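Local coordinates for MmeI (Methylophilus methylotrophus, PDB 5HR4), which is a type IIL restriction-modification enzyme that probably methylates adenine N6 in DNA with S-adenosyl-L-methionine and joins modification to DNA cleavage, at residues P157-M169 and D281-I294. Numbering follows the deposited sequence.
Sequences PQDPINIKAAERM and DLCSLDWSRISPAI. With CA (calcium ion), chain G.
Pro160 and Asp286 face each other in a single beta bridge, which ties the approach to helix 163-178 to the linker between helices 273-283 and 292-301 and lies beside a calcium site. Two backbone bonds define it: Asp286 N to Asp159 O (2.9 Å) and the longer Ile161 N to Asp286 O. Tight packing begins at Ile161. Its CG1 stands between backbone N and carbonyl carbon (chi1 47°), which leaves CG2 over the Trp287 face. This is a CH-pi contact, with CG2 of Ile161 3.7 Å from the centroid of the five-membered ring of Trp287; the approach is 18° off the ring normal. CD1 of the same isoleucine meets Ile294 CG1 at 3.5 Å. The indole is fixed at its edge as well: NE1 donates to Leu282 O along a nearly straight line, with the acceptor close to the ring plane, and on the opposite face of that carbonyl from Leu285 N. With an alanine here, Ile161 CG2 would probably lose its aromatic platform and Leu282 O its side-chain donor, leaving that carbonyl with Leu285 N. Met169 SD lies oblique to the same ring, a Met-aromatic contact, while Leu197 of helix 183-200 also touches Met169.

The outer side is looser. Arg168 NH1 reaches Asp281 OD1 at 3.3 Å, a long salt bridge whose guanidinium and carboxylate planes are 70° apart, and Arg168 is exposed.

A separate, firm tie is the calcium ion, which joins the segments through Cys283 O, Leu285 O and Gln158, with Asp201 and a water also bound; the extended glutamine chain brings Gln158 OE1 to 2.4 Å from the metal.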
loop_
_atom_site.group_PDB
_atom_site.type_symbol
_atom_site.label_atom_id
_atom_site.label_comp_id
_atom_site.label_asym_id
_atom_site.label_seq_id
_atom_site.Cartn_x
_atom_site.Cartn_y
_atom_site.Cartn_z
ATOM N N PRO A 157 20.974 23.107 -25.414
ATOM C CA PRO A 157 21.171 22.290 -24.221
ATOM C C PRO A 157 20.596 20.876 -24.399
ATOM O O PRO A 157 19.781 20.631 -25.293
ATOM C CB PRO A 157 20.553 22.969 -23.019
ATOM N N GLN A 158 21.023 19.950 -23.543
ATOM C CA GLN A 158 20.603 18.559 -23.641
ATOM C C GLN A 158 19.235 18.357 -22.999
ATOM O O GLN A 158 18.910 18.988 -21.991
ATOM C CB GLN A 158 21.640 17.643 -22.982
ATOM C CG GLN A 158 23.023 17.715 -23.628
ATOM C CD GLN A 158 23.994 16.661 -23.095
ATOM O OE1 GLN A 158 23.964 16.323 -21.912
ATOM N NE2 GLN A 158 24.848 16.128 -23.974
ATOM N N ASP A 159 18.435 17.462 -23.580
ATOM C CA ASP A 159 17.086 17.200 -23.077
ATOM C C ASP A 159 17.160 16.664 -21.652
ATOM O O ASP A 159 17.849 15.662 -21.414
ATOM C CB ASP A 159 16.347 16.185 -23.957
ATOM C CG ASP A 159 16.068 16.694 -25.375
ATOM O OD1 ASP A 159 16.208 17.911 -25.629
ATOM O OD2 ASP A 159 15.684 15.868 -26.238
ATOM N N PRO A 160 16.488 17.281 -20.683
ATOM C CA PRO A 160 16.487 16.714 -19.329
ATOM C C PRO A 160 15.801 15.360 -19.302
ATOM O O PRO A 160 14.892 15.083 -20.084
ATOM C CB PRO A 160 15.722 17.755 -18.501
ATOM C CG PRO A 160 15.058 18.642 -19.491
ATOM C CD PRO A 160 15.889 18.622 -20.725
ATOM N N ILE A 161 16.270 14.498 -18.403
ATOM C CA ILE A 161 15.764 13.132 -18.342
ATOM C C ILE A 161 14.329 13.132 -17.843
ATOM O O ILE A 161 13.908 14.005 -17.077
ATOM C CB ILE A 161 16.648 12.259 -17.433
ATOM C CG1 ILE A 161 16.923 12.984 -16.123
ATOM C CG2 ILE A 161 17.946 11.889 -18.114
ATOM C CD1 ILE A 161 16.878 12.077 -14.945
ATOM N N ASN A 162 13.572 12.129 -18.267
ATOM C CA ASN A 162 12.223 11.916 -17.764
ATOM C C ASN A 162 12.097 10.469 -17.307
ATOM O O ASN A 162 13.105 9.765 -17.192
ATOM C CB ASN A 162 11.183 12.255 -18.841
ATOM C CG ASN A 162 11.480 11.579 -20.182
ATOM O OD1 ASN A 162 11.905 10.419 -20.236
ATOM N ND2 ASN A 162 11.277 12.315 -21.270
ATOM N N ILE A 163 10.874 9.998 -17.076
ATOM C CA ILE A 163 10.695 8.587 -16.748
ATOM C C ILE A 163 11.195 7.670 -17.864
ATOM O O ILE A 163 11.701 6.575 -17.591
ATOM C CB ILE A 163 9.223 8.301 -16.422
ATOM C CG1 ILE A 163 8.738 9.269 -15.354
ATOM C CG2 ILE A 163 9.075 6.860 -15.949
ATOM C CD1 ILE A 163 9.531 9.139 -14.100
ATOM N N LYS A 164 11.071 8.079 -19.130
ATOM C CA LYS A 164 11.459 7.166 -20.203
ATOM C C LYS A 164 12.959 6.890 -20.186
ATOM O O LYS A 164 13.403 5.852 -20.686
ATOM C CB LYS A 164 11.026 7.702 -21.571
ATOM N N ALA A 165 13.747 7.778 -19.577
ATOM C CA ALA A 165 15.186 7.560 -19.506
ATOM C C ALA A 165 15.529 6.506 -18.467
ATOM O O ALA A 165 16.374 5.637 -18.715
ATOM C CB ALA A 165 15.907 8.863 -19.189
ATOM N N ALA A 166 14.895 6.561 -17.297
ATOM C CA ALA A 166 15.150 5.510 -16.318
ATOM C C ALA A 166 14.749 4.149 -16.872
ATOM O O ALA A 166 15.494 3.173 -16.738
ATOM C CB ALA A 166 14.415 5.796 -15.012
ATOM N N GLU A 167 13.591 4.070 -17.530
ATOM C CA GLU A 167 13.154 2.786 -18.068
ATOM C C GLU A 167 14.148 2.248 -19.094
ATOM O O GLU A 167 14.405 1.041 -19.139
ATOM C CB GLU A 167 11.746 2.922 -18.661
ATOM C CG GLU A 167 10.634 3.075 -17.599
ATOM C CD GLU A 167 9.268 3.440 -18.194
ATOM O OE1 GLU A 167 9.180 3.557 -19.436
ATOM O OE2 GLU A 167 8.286 3.608 -17.421
ATOM N N ARG A 168 14.734 3.129 -19.914
ATOM C CA ARG A 168 15.747 2.693 -20.876
ATOM C C ARG A 168 17.008 2.208 -20.168
ATOM O O ARG A 168 17.605 1.196 -20.562
ATOM C CB ARG A 168 16.080 3.829 -21.848
ATOM C CG ARG A 168 15.356 3.713 -23.204
ATOM C CD ARG A 168 15.696 4.847 -24.189
ATOM N NE ARG A 168 14.835 6.016 -24.002
ATOM C CZ ARG A 168 15.280 7.235 -23.712
ATOM N NH1 ARG A 168 16.586 7.454 -23.590
ATOM N NH2 ARG A 168 14.418 8.232 -23.548
ATOM N N MET A 169 17.424 2.919 -19.118
ATOM C CA MET A 169 18.557 2.481 -18.316
ATOM C C MET A 169 18.288 1.125 -17.678
ATOM O O MET A 169 19.182 0.270 -17.614
ATOM C CB MET A 169 18.872 3.535 -17.255
ATOM C CG MET A 169 19.795 3.065 -16.156
ATOM S SD MET A 169 20.690 4.426 -15.378
ATOM C CE MET A 169 22.271 4.198 -16.189
ATOM N N ASP A 281 23.186 7.038 -25.741
ATOM C CA ASP A 281 21.844 7.596 -25.673
ATOM C C ASP A 281 21.572 8.210 -24.308
ATOM O O ASP A 281 21.074 9.336 -24.208
ATOM C CB ASP A 281 20.842 6.493 -25.971
ATOM C CG ASP A 281 19.675 6.985 -26.711
ATOM O OD1 ASP A 281 18.774 7.544 -26.048
ATOM O OD2 ASP A 281 19.672 6.807 -27.950
ATOM N N LEU A 282 21.874 7.469 -23.238
ATOM C CA LEU A 282 21.674 8.013 -21.901
ATOM C C LEU A 282 22.571 9.226 -21.664
ATOM O O LEU A 282 22.157 10.199 -21.017
ATOM C CB LEU A 282 21.922 6.923 -20.855
ATOM C CG LEU A 282 20.881 5.802 -20.768
ATOM C CD1 LEU A 282 21.284 4.771 -19.735
ATOM C CD2 LEU A 282 19.517 6.373 -20.421
ATOM N N CYS A 283 23.797 9.201 -22.198
ATOM C CA CYS A 283 24.705 10.330 -21.987
ATOM C C CYS A 283 24.135 11.613 -22.563
ATOM O O CYS A 283 24.298 12.689 -21.979
ATOM C CB CYS A 283 26.074 10.064 -22.614
ATOM S SG CYS A 283 27.035 8.783 -21.833
ATOM N N SER A 284 23.480 11.526 -23.721
ATOM C CA SER A 284 23.066 12.755 -24.382
ATOM C C SER A 284 21.959 13.491 -23.634
ATOM O O SER A 284 21.712 14.661 -23.943
ATOM C CB SER A 284 22.631 12.467 -25.816
ATOM O OG SER A 284 21.445 11.708 -25.826
ATOM N N LEU A 285 21.310 12.863 -22.653
ATOM C CA LEU A 285 20.344 13.561 -21.819
ATOM C C LEU A 285 21.055 14.319 -20.695
ATOM O O LEU A 285 22.246 14.133 -20.429
ATOM C CB LEU A 285 19.333 12.580 -21.242
ATOM C CG LEU A 285 18.638 11.690 -22.272
ATOM C CD1 LEU A 285 17.685 10.714 -21.598
ATOM C CD2 LEU A 285 17.909 12.523 -23.302
ATOM N N ASP A 286 20.306 15.189 -20.024
ATOM C CA ASP A 286 20.821 15.966 -18.902
ATOM C C ASP A 286 20.342 15.300 -17.616
ATOM O O ASP A 286 19.142 15.293 -17.320
ATOM C CB ASP A 286 20.358 17.422 -18.996
ATOM C CG ASP A 286 21.037 18.329 -17.977
ATOM O OD1 ASP A 286 22.117 17.961 -17.462
ATOM O OD2 ASP A 286 20.495 19.428 -17.701
ATOM N N TRP A 287 21.273 14.729 -16.860
ATOM C CA TRP A 287 20.947 14.061 -15.605
ATOM C C TRP A 287 20.927 15.018 -14.432
ATOM O O TRP A 287 20.712 14.585 -13.293
ATOM C CB TRP A 287 21.932 12.908 -15.362
ATOM C CG TRP A 287 21.689 11.889 -16.386
ATOM C CD1 TRP A 287 22.061 11.953 -17.688
ATOM C CD2 TRP A 287 20.906 10.708 -16.245
ATOM N NE1 TRP A 287 21.592 10.864 -18.367
ATOM C CE2 TRP A 287 20.885 10.074 -17.501
ATOM C CE3 TRP A 287 20.247 10.104 -15.171
ATOM C CZ2 TRP A 287 20.232 8.855 -17.717
ATOM C CZ3 TRP A 287 19.599 8.902 -15.385
ATOM C CH2 TRP A 287 19.594 8.292 -16.652
ATOM N N SER A 288 21.076 16.315 -14.706
ATOM C CA SER A 288 21.315 17.296 -13.658
ATOM C C SER A 288 20.185 17.328 -12.637
ATOM O O SER A 288 20.438 17.401 -11.427
ATOM C CB SER A 288 21.510 18.668 -14.283
ATOM O OG SER A 288 22.157 19.493 -13.350
ATOM N N ARG A 289 18.934 17.261 -13.099
ATOM C CA ARG A 289 17.767 17.379 -12.219
ATOM C C ARG A 289 17.132 15.999 -12.070
ATOM O O ARG A 289 16.041 15.723 -12.569
ATOM C CB ARG A 289 16.766 18.398 -12.775
ATOM C CG ARG A 289 17.303 19.791 -13.018
ATOM C CD ARG A 289 17.340 20.602 -11.735
ATOM N NE ARG A 289 17.762 21.983 -11.973
ATOM C CZ ARG A 289 18.232 22.801 -11.034
ATOM N NH1 ARG A 289 18.346 22.376 -9.782
ATOM N NH2 ARG A 289 18.604 24.037 -11.344
ATOM N N ILE A 290 17.840 15.114 -11.382
ATOM C CA ILE A 290 17.369 13.753 -11.153
ATOM C C ILE A 290 16.629 13.732 -9.827
ATOM O O ILE A 290 17.086 14.312 -8.838
ATOM C CB ILE A 290 18.526 12.733 -11.171
ATOM C CG1 ILE A 290 17.996 11.325 -10.870
ATOM C CG2 ILE A 290 19.639 13.114 -10.179
ATOM C CD1 ILE A 290 18.959 10.192 -11.216
ATOM N N SER A 291 15.488 13.060 -9.798
ATOM C CA SER A 291 14.585 13.168 -8.667
ATOM C C SER A 291 14.041 11.809 -8.251
ATOM O O SER A 291 14.174 10.829 -8.998
ATOM C CB SER A 291 13.439 14.092 -9.051
ATOM O OG SER A 291 13.111 13.843 -10.403
ATOM N N PRO A 292 13.418 11.715 -7.057
ATOM C CA PRO A 292 12.748 10.474 -6.645
ATOM C C PRO A 292 12.030 9.723 -7.748
ATOM O O PRO A 292 12.176 8.495 -7.857
ATOM C CB PRO A 292 11.747 10.969 -5.602
ATOM C CG PRO A 292 12.479 12.084 -4.943
ATOM C CD PRO A 292 13.311 12.754 -6.012
ATOM N N ALA A 293 11.241 10.438 -8.556
ATOM C CA ALA A 293 10.549 9.787 -9.667
ATOM C C ALA A 293 11.530 9.022 -10.546
ATOM O O ALA A 293 11.256 7.886 -10.946
ATOM C CB ALA A 293 9.767 10.812 -10.492
ATOM N N ILE A 294 12.693 9.609 -10.834
ATOM C CA ILE A 294 13.697 8.876 -11.598
ATOM C C ILE A 294 14.184 7.660 -10.816
ATOM O O ILE A 294 14.194 6.538 -11.330
ATOM C CB ILE A 294 14.871 9.783 -11.986
ATOM C CG1 ILE A 294 14.364 10.974 -12.783
ATOM C CG2 ILE A 294 15.880 8.970 -12.789
ATOM C CD1 ILE A 294 13.527 10.599 -13.937
HETATM CA CA CA G . 24.456 14.439 -20.537
HETATM O O HOH W 1 26.639 14.416 -21.548
#